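Local coordinates for anthranilate-CoA ligase (Stigmatella aurantiaca, PDB 4WV3), which belongs to the ANL superfamily of AMP-binding enzymes, which pair a large N-terminal portion with a small C-terminal domain, at residues 479-482 and 488-491; 434-439 and 473-478; 123-128 and 132-137. All coordinates share one frame; numbering follows the deposited sequence.

Along the chain the order is contact 3, contact 2, contact 1. Contact 3 lies in the large N-terminal portion, on the inner strand 133-137 of a five-stranded parallel sheet. Contacts 1 and 2 belong to the C-terminal domain and share helix 470-483: contact 2 engages its middle turns, contact 1 its last turn. Their centres are about 10 Å apart, and His479 of contact 1 packs on Gln435 of contact 2. Contact 3 lies on the opposite side of the chain's centre, about 52 and about 50 Å from contacts 1 and 2, centre to centre. Both neighbours thus pack loops against one helix, while contact 3 ties the loop after helix 118-122 to the start of strand 133-137.

Contact 1: residues 479-482 and 488-491; sequences HCTE and KRPR
Arg489 lies against the last turn of helix 470-483, and its side chain meets Cys480 and Thr481 in succession. Its CB points at the helix, and CG is set beside the backbone N (chi1 -61°), from where the chain runs out extended. Arg489 CG comes within 3.5 Å of Cys480 O. CD of Arg489 then runs past both that carbonyl and Thr481 CA, 3.8 Å from Cys480 O. Arg489 NE lies 3.4 Å from Thr481 CA, and its hydrogen bond goes to Met484 O in the bend between the two segments. The guanidinium lays one face over Thr481 CA, which stands off-centre toward the rim of the group. Here the Thr481 methyl arrives, with Thr481 CG2 3.7 Å from Arg489 CZ; the two side chains cross obliquely. Arg489 NH2, at the tip, comes to 3.1 Å from Thr481 O.

The torsion of Thr481 (chi1 -55°) sends its two branches to different tasks: CG2 is the branch that meets the arginine, whereas OG1 turns back to hydrogen-bond Thr477 O one turn earlier. Alongside, the buried Cys480 makes an apolar contact, its SG 4.0 Å from Pro490 CD, and Pro490 also rests on Met484 and on Ala458 of strand 454-462. A cation placed among carbonyl oxygens at the C-terminal end of a helix probably gains from the helix dipole. The arrangement is that of a helix-to-strand connection in an alpha/beta fold, here leading from helix 470-483 into strand 492-496 of the ANL C-terminal domain.

Contact 2: residues 434-439 and 473-478; sequences IQHPAV and IRQITD
His436 and Gln475 supply the polar part of this contact. The imidazole of His436 donates from NE2 to Gln475 OE1 over 3.0 Å, with an N-H...O angle of 152°. The oxygen sits at the ring edge, close to the ring plane, and accepts the N-H on a lone pair lying in its own carbonyl plane, although ring and amide planes are turned 35° apart. The second ring nitrogen, His436 ND1, accepts from Ala438 N at 3.1 Å, with the donor tilted somewhat out of the ring plane. Holding both nitrogens in this way fixes the ring's rotation and is consistent with a neutral imidazole protonated on NE2. The bond to Ala438 also ties the ring to its own type I turn, His436 to Val439, which is closed by Val439 N bonding to His436 O.

Nonpolar contacts flank this pair. CG of His436 is anti to the backbone N (chi1 -167°), which carries the ring over to the helix. There Ile476 CG1 covers one face, 4.3 Å above the plane, and Pro437 CD covers the opposite one, each offset toward the rim. Gln475 CB also comes to 3.6 Å from His436 NE2, so the glutamine touches the ring with its stem as well as its amide. Deeper in, Val439 CG2 meets Ile476 CD1 at 4.3 Å.

Ile476 continues inward onto Ile493 and Phe495 of strand 492-496, while Leu472 touches His436 and Ala438. A turn leading from helix 426-433 into strand 439-448 is thereby docked on helix 470-483, part of the helix-on-sheet core of the compact alpha/beta C-terminal domain found in ANL enzymes.

Contact 3: residues 123-128 and 132-137; sequences SIRGNL and EHIVVI
A single arginine reaching forward to the residue that precedes strand 133-137 makes this short-range contact, within the connection from helix 118-122 to that strand: Arg125 hydrogen-bonds the main chain of Glu132 and lies against Ile134. The chain between the two segments turns over only three residues, and the arginine side chain spans from one arm of the connection to the other.

Arg125 starts out neither facing the strand nor turned from it. A bend at chi2 (-58°) then redirects its otherwise outstretched end toward the strand. Arg125 NH2 donates to Glu132 O over 3.0 Å, with an N-H...O angle of 144°. Relative to the guanidinium the oxygen lies at the edge, almost exactly in the plane. Relative to the carbonyl plane, however, the donor stands well above rather than on a lone pair, so the bond is well aligned at the guanidinium but poorly placed at the acceptor. The carboxylate of Glu132 is not the arginine's partner; that side chain starts off away from the loop, and OE2 forms a long, weak ion pair with Arg109.

Next to the polar end, Ile134 supplies the nonpolar contact. Ile134 CD1 comes within 3.6 Å of Arg125 NE, and Ile134 CG1 lies 4.0 Å from Arg125 NH2. The two side chains approach from opposite directions, and the methyl meets the guanidinium obliquely. Leu128 N bonds to Arg125 O at 3.1 Å, within the loop that carries the arginine.

Strand 133-137 runs parallel to strands 110-114 and 146-147 on its two sides. Ile134 packs on Val113 of strand 110-114 and on Tyr145, while the loop is seated on helix 96-105 through Ile124 on Pro96 and Leu128 on Leu103.

Contact 1: residues 479-482 and 488-491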
ATOM      1  N   HIS A 479      -2.342 -31.152  10.704  1.00 29.66           N
ATOM      2  CA  HIS A 479      -3.213 -30.251   9.961  1.00 26.00           C
ATOM      3  C   HIS A 479      -2.717 -30.075   8.529  1.00 31.46           C
ATOM      4  O   HIS A 479      -3.512 -29.949   7.597  1.00 32.04           O
ATOM      5  CB  HIS A 479      -3.296 -28.894  10.663  1.00 23.45           C
ATOM      6  CG  HIS A 479      -4.098 -27.875   9.917  1.00 28.37           C
ATOM      7  ND1 HIS A 479      -5.436 -28.043   9.630  1.00 38.35           N
ATOM      8  CD2 HIS A 479      -3.750 -26.674   9.398  1.00 25.06           C
ATOM      9  CE1 HIS A 479      -5.878 -26.988   8.968  1.00 32.58           C
ATOM     10  NE2 HIS A 479      -4.874 -26.143   8.814  1.00 30.54           N
ATOM     11  N   CYS A 480      -1.399 -30.072   8.360  1.00 26.12           N
ATOM     12  CA  CYS A 480      -0.796 -29.915   7.041  1.00 23.70           C
ATOM     13  C   CYS A 480      -0.878 -31.203   6.228  1.00 30.07           C
ATOM     14  O   CYS A 480      -0.868 -31.174   4.998  1.00 32.48           O
ATOM     15  CB  CYS A 480       0.660 -29.463   7.166  1.00 24.98           C
ATOM     16  SG  CYS A 480       0.862 -27.785   7.800  1.00 29.64           S
ATOM     17  N   THR A 481      -0.957 -32.331   6.925  1.00 25.70           N
ATOM     18  CA  THR A 481      -1.076 -33.627   6.269  1.00 26.62           C
ATOM     19  C   THR A 481      -2.477 -33.800   5.688  1.00 29.39           C
ATOM     20  O   THR A 481      -2.655 -34.405   4.630  1.00 24.32           O
ATOM     21  CB  THR A 481      -0.779 -34.777   7.253  1.00 24.96           C
ATOM     22  OG1 THR A 481       0.508 -34.576   7.850  1.00 29.10           O
ATOM     23  CG2 THR A 481      -0.796 -36.121   6.538  1.00 18.78           C
ATOM     24  N   GLU A 482      -3.469 -33.248   6.379  1.00 30.07           N
ATOM     25  CA  GLU A 482      -4.860 -33.386   5.966  1.00 33.30           C
ATOM     26  C   GLU A 482      -5.261 -32.404   4.869  1.00 26.73           C
ATOM     27  O   GLU A 482      -6.155 -32.687   4.072  1.00 27.47           O
ATOM     28  CB  GLU A 482      -5.792 -33.223   7.169  1.00 33.42           C
ATOM     29  CG  GLU A 482      -5.708 -34.350   8.183  1.00 44.77           C
ATOM     30  CD  GLU A 482      -6.571 -34.101   9.405  1.00 72.26           C
ATOM     31  OE1 GLU A 482      -6.735 -32.923   9.788  1.00 68.75           O
ATOM     32  OE2 GLU A 482      -7.089 -35.082   9.979  1.00 74.29           O
ATOM     33  N   LYS A 488       4.099 -30.223  -0.490  1.00 19.27           N
ATOM     34  CA  LYS A 488       3.828 -28.845  -0.089  1.00 18.02           C
ATOM     35  C   LYS A 488       3.950 -28.656   1.421  1.00 20.01           C
ATOM     36  O   LYS A 488       3.985 -27.527   1.911  1.00 16.99           O
ATOM     37  CB  LYS A 488       2.436 -28.413  -0.557  1.00 22.13           C
ATOM     38  CG  LYS A 488       2.294 -28.313  -2.064  1.00 26.73           C
ATOM     39  CD  LYS A 488       1.047 -29.033  -2.548  1.00 27.58           C
ATOM     40  CE  LYS A 488      -0.209 -28.215  -2.319  1.00 24.48           C
ATOM     41  NZ  LYS A 488      -0.342 -27.145  -3.342  1.00 22.64           N
ATOM     42  N   ARG A 489       4.014 -29.764   2.151  1.00 19.89           N
ATOM     43  CA  ARG A 489       4.093 -29.719   3.608  1.00 20.49           C
ATOM     44  C   ARG A 489       5.455 -29.226   4.084  1.00 20.01           C
ATOM     45  O   ARG A 489       6.488 -29.652   3.567  1.00 20.53           O
ATOM     46  CB  ARG A 489       3.792 -31.097   4.201  1.00 19.94           C
ATOM     47  CG  ARG A 489       2.398 -31.610   3.882  1.00 19.74           C
ATOM     48  CD  ARG A 489       2.282 -33.100   4.144  1.00 22.56           C
ATOM     49  NE  ARG A 489       1.050 -33.650   3.586  1.00 27.68           N
ATOM     50  CZ  ARG A 489       0.830 -34.945   3.392  1.00 28.86           C
ATOM     51  NH1 ARG A 489       1.765 -35.835   3.702  1.00 17.01           N
ATOM     52  NH2 ARG A 489      -0.323 -35.352   2.879  1.00 25.34           N
ATOM     53  N   PRO A 490       5.456 -28.318   5.073  1.00 23.17           N
ATOM     54  CA  PRO A 490       6.692 -27.762   5.633  1.00 23.51           C
ATOM     55  C   PRO A 490       7.582 -28.826   6.270  1.00 21.21           C
ATOM     56  O   PRO A 490       7.170 -29.503   7.213  1.00 27.75           O
ATOM     57  CB  PRO A 490       6.187 -26.778   6.698  1.00 24.69           C
ATOM     58  CG  PRO A 490       4.790 -27.205   6.996  1.00 20.30           C
ATOM     59  CD  PRO A 490       4.257 -27.749   5.709  1.00 17.14           C
ATOM     60  N   ARG A 491       8.793 -28.966   5.740  1.00 25.48           N
ATOM     61  CA  ARG A 491       9.782 -29.896   6.273  1.00 30.72           C
ATOM     62  C   ARG A 491      10.229 -29.463   7.666  1.00 27.35           C
ATOM     63  O   ARG A 491      10.449 -30.295   8.546  1.00 30.87           O
ATOM     64  CB  ARG A 491      10.982 -29.972   5.326  1.00 27.91           C
ATOM     65  CG  ARG A 491      12.220 -30.641   5.897  1.00 29.05           C
ATOM     66  CD  ARG A 491      12.073 -32.148   5.994  1.00 38.69           C
ATOM     67  NE  ARG A 491      13.354 -32.788   6.282  1.00 44.27           N
ATOM     68  CZ  ARG A 491      13.825 -33.004   7.506  1.00 43.58           C
ATOM     69  NH1 ARG A 491      13.118 -32.633   8.566  1.00 43.44           N
ATOM     70  NH2 ARG A 491      15.002 -33.591   7.672  1.00 55.05           N
TER

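Contact 2: residues 434-439 and 473-478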
ATOM      1  N   ILE A 434      -2.452 -20.829   8.832  1.00 15.06           N
ATOM      2  CA  ILE A 434      -3.156 -19.807   9.600  1.00 16.48           C
ATOM      3  C   ILE A 434      -4.554 -20.266  10.024  1.00 20.40           C
ATOM      4  O   ILE A 434      -5.197 -19.632  10.861  1.00 16.89           O
ATOM      5  CB  ILE A 434      -3.239 -18.472   8.823  1.00 19.61           C
ATOM      6  CG1 ILE A 434      -3.326 -17.290   9.793  1.00 21.35           C
ATOM      7  CG2 ILE A 434      -4.404 -18.489   7.842  1.00 17.91           C
ATOM      8  CD1 ILE A 434      -3.256 -15.938   9.117  1.00 20.94           C
ATOM      9  N   GLN A 435      -5.016 -21.374   9.451  1.00 19.14           N
ATOM     10  CA  GLN A 435      -6.299 -21.953   9.835  1.00 16.49           C
ATOM     11  C   GLN A 435      -6.268 -22.452  11.276  1.00 18.56           C
ATOM     12  O   GLN A 435      -7.285 -22.432  11.969  1.00 27.94           O
ATOM     13  CB  GLN A 435      -6.689 -23.094   8.893  1.00 18.20           C
ATOM     14  CG  GLN A 435      -7.070 -22.644   7.494  1.00 26.66           C
ATOM     15  CD  GLN A 435      -7.408 -23.804   6.580  1.00 29.34           C
ATOM     16  OE1 GLN A 435      -7.151 -24.962   6.908  1.00 29.42           O
ATOM     17  NE2 GLN A 435      -7.987 -23.498   5.426  1.00 39.41           N
ATOM     18  N   HIS A 436      -5.097 -22.898  11.723  1.00 17.70           N
ATOM     19  CA  HIS A 436      -4.931 -23.325  13.106  1.00 22.56           C
ATOM     20  C   HIS A 436      -5.046 -22.119  14.033  1.00 24.29           C
ATOM     21  O   HIS A 436      -4.364 -21.113  13.835  1.00 25.81           O
ATOM     22  CB  HIS A 436      -3.586 -24.025  13.305  1.00 18.75           C
ATOM     23  CG  HIS A 436      -3.479 -24.763  14.603  1.00 24.09           C
ATOM     24  ND1 HIS A 436      -3.282 -24.123  15.809  1.00 24.63           N
ATOM     25  CD2 HIS A 436      -3.550 -26.085  14.888  1.00 25.20           C
ATOM     26  CE1 HIS A 436      -3.233 -25.018  16.777  1.00 25.13           C
ATOM     27  NE2 HIS A 436      -3.393 -26.217  16.245  1.00 30.62           N
ATOM     28  N   PRO A 437      -5.909 -22.221  15.055  1.00 25.65           N
ATOM     29  CA  PRO A 437      -6.278 -21.097  15.926  1.00 25.53           C
ATOM     30  C   PRO A 437      -5.130 -20.549  16.773  1.00 23.30           C
ATOM     31  O   PRO A 437      -5.276 -19.478  17.362  1.00 23.59           O
ATOM     32  CB  PRO A 437      -7.354 -21.702  16.834  1.00 24.33           C
ATOM     33  CG  PRO A 437      -7.062 -23.162  16.840  1.00 26.45           C
ATOM     34  CD  PRO A 437      -6.575 -23.471  15.459  1.00 19.82           C
ATOM     35  N   ALA A 438      -4.012 -21.266  16.836  1.00 24.96           N
ATOM     36  CA  ALA A 438      -2.875 -20.825  17.637  1.00 18.03           C
ATOM     37  C   ALA A 438      -1.919 -19.952  16.828  1.00 22.22           C
ATOM     38  O   ALA A 438      -1.064 -19.266  17.389  1.00 20.97           O
ATOM     39  CB  ALA A 438      -2.139 -22.022  18.218  1.00 16.12           C
ATOM     40  N   VAL A 439      -2.073 -19.981  15.509  1.00 24.43           N
ATOM     41  CA  VAL A 439      -1.211 -19.217  14.617  1.00 22.01           C
ATOM     42  C   VAL A 439      -1.787 -17.836  14.321  1.00 23.72           C
ATOM     43  O   VAL A 439      -2.908 -17.715  13.829  1.00 24.45           O
ATOM     44  CB  VAL A 439      -0.999 -19.956  13.282  1.00 21.20           C
ATOM     45  CG1 VAL A 439      -0.123 -19.131  12.350  1.00 19.57           C
ATOM     46  CG2 VAL A 439      -0.393 -21.327  13.528  1.00 21.41           C
ATOM     47  N   ILE A 473       3.084 -28.707  17.827  1.00 31.45           N
ATOM     48  CA  ILE A 473       3.831 -29.099  16.638  1.00 32.34           C
ATOM     49  C   ILE A 473       3.122 -30.248  15.934  1.00 32.49           C
ATOM     50  O   ILE A 473       2.999 -30.263  14.709  1.00 32.48           O
ATOM     51  CB  ILE A 473       5.266 -29.534  16.993  1.00 29.35           C
ATOM     52  CG1 ILE A 473       6.002 -28.407  17.721  1.00 27.34           C
ATOM     53  CG2 ILE A 473       6.026 -29.946  15.742  1.00 24.58           C
ATOM     54  CD1 ILE A 473       7.412 -28.766  18.132  1.00 15.84           C
ATOM     55  N   ARG A 474       2.646 -31.203  16.724  1.00 30.49           N
ATOM     56  CA  ARG A 474       1.933 -32.360  16.201  1.00 36.19           C
ATOM     57  C   ARG A 474       0.609 -31.954  15.554  1.00 33.44           C
ATOM     58  O   ARG A 474       0.242 -32.472  14.500  1.00 24.43           O
ATOM     59  CB  ARG A 474       1.698 -33.380  17.317  1.00 42.36           C
ATOM     60  CG  ARG A 474       0.915 -34.611  16.898  1.00 49.01           C
ATOM     61  CD  ARG A 474       0.942 -35.666  17.994  1.00 60.05           C
ATOM     62  NE  ARG A 474       0.588 -35.108  19.296  1.00 60.51           N
ATOM     63  CZ  ARG A 474       1.261 -35.344  20.418  1.00 53.15           C
ATOM     64  NH1 ARG A 474       2.326 -36.134  20.403  1.00 50.50           N
ATOM     65  NH2 ARG A 474       0.867 -34.792  21.558  1.00 53.55           N
ATOM     66  N   GLN A 475      -0.099 -31.023  16.188  1.00 30.86           N
ATOM     67  CA  GLN A 475      -1.368 -30.527  15.659  1.00 30.33           C
ATOM     68  C   GLN A 475      -1.175 -29.822  14.321  1.00 27.70           C
ATOM     69  O   GLN A 475      -1.906 -30.076  13.364  1.00 29.91           O
ATOM     70  CB  GLN A 475      -2.040 -29.578  16.654  1.00 32.89           C
ATOM     71  CG  GLN A 475      -2.535 -30.249  17.924  1.00 33.13           C
ATOM     72  CD  GLN A 475      -3.199 -29.273  18.876  1.00 41.90           C
ATOM     73  OE1 GLN A 475      -3.634 -28.194  18.474  1.00 39.57           O
ATOM     74  NE2 GLN A 475      -3.275 -29.646  20.149  1.00 40.63           N
ATOM     75  N   ILE A 476      -0.189 -28.932  14.263  1.00 28.00           N
ATOM     76  CA  ILE A 476       0.128 -28.211  13.036  1.00 28.01           C
ATOM     77  C   ILE A 476       0.595 -29.179  11.952  1.00 25.78           C
ATOM     78  O   ILE A 476       0.246 -29.032  10.779  1.00 21.65           O
ATOM     79  CB  ILE A 476       1.205 -27.131  13.281  1.00 29.33           C
ATOM     80  CG1 ILE A 476       0.672 -26.057  14.230  1.00 25.96           C
ATOM     81  CG2 ILE A 476       1.645 -26.497  11.973  1.00 22.76           C
ATOM     82  CD1 ILE A 476       1.652 -24.933  14.494  1.00 23.49           C
ATOM     83  N   THR A 477       1.375 -30.177  12.358  1.00 26.35           N
ATOM     84  CA  THR A 477       1.863 -31.196  11.436  1.00 25.46           C
ATOM     85  C   THR A 477       0.716 -32.009  10.847  1.00 26.80           C
ATOM     86  O   THR A 477       0.642 -32.208   9.635  1.00 27.38           O
ATOM     87  CB  THR A 477       2.857 -32.149  12.127  1.00 27.27           C
ATOM     88  OG1 THR A 477       3.969 -31.400  12.630  1.00 27.82           O
ATOM     89  CG2 THR A 477       3.360 -33.201  11.151  1.00 20.02           C
ATOM     90  N   ASP A 478      -0.182 -32.475  11.712  1.00 28.32           N
ATOM     91  CA  ASP A 478      -1.320 -33.278  11.273  1.00 34.05           C
ATOM     92  C   ASP A 478      -2.307 -32.455  10.451  1.00 31.51           C
ATOM     93  O   ASP A 478      -3.023 -32.993   9.605  1.00 32.25           O
ATOM     94  CB  ASP A 478      -2.028 -33.914  12.471  1.00 27.77           C
ATOM     95  CG  ASP A 478      -1.134 -34.873  13.235  1.00 38.55           C
ATOM     96  OD1 ASP A 478      -0.118 -35.324  12.662  1.00 39.60           O
ATOM     97  OD2 ASP A 478      -1.449 -35.178  14.404  1.00 34.57           O
TER

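Contact 3: residues 123-128 and 132-137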
ATOM      1  N   SER A 123      21.900  14.579   9.341  1.00 30.46           N
ATOM      2  CA  SER A 123      23.176  13.873   9.249  1.00 35.69           C
ATOM      3  C   SER A 123      23.542  13.503   7.812  1.00 33.55           C
ATOM      4  O   SER A 123      24.617  12.959   7.559  1.00 40.63           O
ATOM      5  CB  SER A 123      23.162  12.619  10.128  1.00 36.46           C
ATOM      6  OG  SER A 123      22.215  11.676   9.659  1.00 36.31           O
ATOM      7  N   ILE A 124      22.644  13.794   6.875  1.00 31.55           N
ATOM      8  CA  ILE A 124      22.892  13.525   5.462  1.00 31.74           C
ATOM      9  C   ILE A 124      22.789  14.813   4.653  1.00 27.38           C
ATOM     10  O   ILE A 124      22.817  14.792   3.423  1.00 28.40           O
ATOM     11  CB  ILE A 124      21.895  12.493   4.893  1.00 35.45           C
ATOM     12  CG1 ILE A 124      20.480  13.074   4.869  1.00 31.40           C
ATOM     13  CG2 ILE A 124      21.940  11.205   5.701  1.00 28.24           C
ATOM     14  CD1 ILE A 124      19.412  12.084   4.453  1.00 37.71           C
ATOM     15  N   ARG A 125      22.677  15.932   5.364  1.00 30.01           N
ATOM     16  CA  ARG A 125      22.485  17.245   4.755  1.00 36.61           C
ATOM     17  C   ARG A 125      23.600  17.613   3.776  1.00 37.22           C
ATOM     18  O   ARG A 125      23.335  18.114   2.681  1.00 35.33           O
ATOM     19  CB  ARG A 125      22.387  18.313   5.846  1.00 36.27           C
ATOM     20  CG  ARG A 125      21.181  19.232   5.728  1.00 33.80           C
ATOM     21  CD  ARG A 125      21.171  19.959   4.398  1.00 34.82           C
ATOM     22  NE  ARG A 125      20.238  21.081   4.393  1.00 25.73           N
ATOM     23  CZ  ARG A 125      20.048  21.881   3.350  1.00 36.42           C
ATOM     24  NH1 ARG A 125      20.726  21.678   2.229  1.00 39.12           N
ATOM     25  NH2 ARG A 125      19.181  22.882   3.427  1.00 33.37           N
ATOM     26  N   GLY A 126      24.842  17.366   4.178  1.00 34.21           N
ATOM     27  CA  GLY A 126      25.994  17.701   3.361  1.00 32.03           C
ATOM     28  C   GLY A 126      26.041  16.957   2.041  1.00 41.20           C
ATOM     29  O   GLY A 126      26.579  17.463   1.056  1.00 46.53           O
ATOM     30  N   ASN A 127      25.471  15.756   2.015  1.00 33.46           N
ATOM     31  CA  ASN A 127      25.484  14.930   0.813  1.00 33.57           C
ATOM     32  C   ASN A 127      24.327  15.241  -0.132  1.00 32.04           C
ATOM     33  O   ASN A 127      24.063  14.490  -1.071  1.00 30.31           O
ATOM     34  CB  ASN A 127      25.471  13.446   1.182  1.00 37.14           C
ATOM     35  CG  ASN A 127      26.541  13.090   2.192  1.00 39.01           C
ATOM     36  OD1 ASN A 127      26.927  13.916   3.020  1.00 37.22           O
ATOM     37  ND2 ASN A 127      27.031  11.857   2.128  1.00 38.00           N
ATOM     38  N   LEU A 128      23.639  16.348   0.121  1.00 29.68           N
ATOM     39  CA  LEU A 128      22.515  16.763  -0.710  1.00 23.94           C
ATOM     40  C   LEU A 128      22.729  18.180  -1.228  1.00 26.54           C
ATOM     41  O   LEU A 128      22.224  19.141  -0.647  1.00 22.05           O
ATOM     42  CB  LEU A 128      21.211  16.677   0.080  1.00 20.73           C
ATOM     43  CG  LEU A 128      20.879  15.289   0.629  1.00 24.49           C
ATOM     44  CD1 LEU A 128      19.627  15.335   1.485  1.00 23.19           C
ATOM     45  CD2 LEU A 128      20.723  14.288  -0.507  1.00 20.59           C
ATOM     46  N   GLU A 132      18.002  22.858  -0.780  1.00 24.23           N
ATOM     47  CA  GLU A 132      18.228  24.218  -0.299  1.00 31.10           C
ATOM     48  C   GLU A 132      17.389  24.564   0.928  1.00 25.17           C
ATOM     49  O   GLU A 132      17.905  25.093   1.913  1.00 26.00           O
ATOM     50  CB  GLU A 132      17.959  25.239  -1.409  1.00 28.59           C
ATOM     51  CG  GLU A 132      18.910  25.150  -2.591  1.00 36.52           C
ATOM     52  CD  GLU A 132      18.864  26.391  -3.461  1.00 43.51           C
ATOM     53  OE1 GLU A 132      18.783  27.506  -2.904  1.00 44.75           O
ATOM     54  OE2 GLU A 132      18.904  26.252  -4.702  1.00 42.61           O
ATOM     55  N   HIS A 133      16.094  24.268   0.866  1.00 22.07           N
ATOM     56  CA  HIS A 133      15.178  24.661   1.929  1.00 23.86           C
ATOM     57  C   HIS A 133      14.515  23.469   2.611  1.00 20.92           C
ATOM     58  O   HIS A 133      13.920  22.614   1.957  1.00 22.12           O
ATOM     59  CB  HIS A 133      14.108  25.609   1.386  1.00 18.41           C
ATOM     60  CG  HIS A 133      14.664  26.812   0.692  1.00 21.47           C
ATOM     61  ND1 HIS A 133      14.598  26.981  -0.675  1.00 20.35           N
ATOM     62  CD2 HIS A 133      15.305  27.903   1.175  1.00 15.66           C
ATOM     63  CE1 HIS A 133      15.169  28.127  -1.003  1.00 21.60           C
ATOM     64  NE2 HIS A 133      15.606  28.705   0.101  1.00 20.98           N
ATOM     65  N   ILE A 134      14.622  23.423   3.935  1.00 18.50           N
ATOM     66  CA  ILE A 134      13.961  22.391   4.720  1.00 19.98           C
ATOM     67  C   ILE A 134      12.868  23.000   5.592  1.00 20.94           C
ATOM     68  O   ILE A 134      13.153  23.756   6.521  1.00 29.87           O
ATOM     69  CB  ILE A 134      14.959  21.636   5.614  1.00 18.62           C
ATOM     70  CG1 ILE A 134      15.996  20.910   4.755  1.00 25.14           C
ATOM     71  CG2 ILE A 134      14.229  20.651   6.514  1.00 16.90           C
ATOM     72  CD1 ILE A 134      17.013  20.124   5.555  1.00 26.25           C
ATOM     73  N   VAL A 135      11.616  22.676   5.281  1.00 16.13           N
ATOM     74  CA  VAL A 135      10.481  23.154   6.064  1.00 20.55           C
ATOM     75  C   VAL A 135      10.068  22.104   7.088  1.00 20.38           C
ATOM     76  O   VAL A 135       9.825  20.948   6.742  1.00 20.18           O
ATOM     77  CB  VAL A 135       9.276  23.494   5.171  1.00 20.35           C
ATOM     78  CG1 VAL A 135       8.096  23.931   6.023  1.00 21.48           C
ATOM     79  CG2 VAL A 135       9.650  24.578   4.171  1.00 21.35           C
ATOM     80  N   VAL A 136       9.988  22.511   8.351  1.00 19.53           N
ATOM     81  CA  VAL A 136       9.756  21.568   9.438  1.00 21.87           C
ATOM     82  C   VAL A 136       8.349  21.655  10.023  1.00 22.33           C
ATOM     83  O   VAL A 136       7.880  22.733  10.388  1.00 25.50           O
ATOM     84  CB  VAL A 136      10.790  21.750  10.568  1.00 24.27           C
ATOM     85  CG1 VAL A 136      10.519  20.774  11.702  1.00 17.40           C
ATOM     86  CG2 VAL A 136      12.198  21.566  10.024  1.00 20.68           C
ATOM     87  N   ILE A 137       7.682  20.506  10.106  1.00 23.06           N
ATOM     88  CA  ILE A 137       6.370  20.417  10.731  1.00 23.78           C
ATOM     89  C   ILE A 137       6.510  19.986  12.187  1.00 29.69           C
ATOM     90  O   ILE A 137       7.147  18.973  12.481  1.00 27.71           O
ATOM     91  CB  ILE A 137       5.474  19.399  10.008  1.00 20.47           C
ATOM     92  CG1 ILE A 137       5.353  19.748   8.524  1.00 19.97           C
ATOM     93  CG2 ILE A 137       4.104  19.336  10.664  1.00 19.01           C
ATOM     94  CD1 ILE A 137       4.688  18.667   7.705  1.00 17.25           C
TER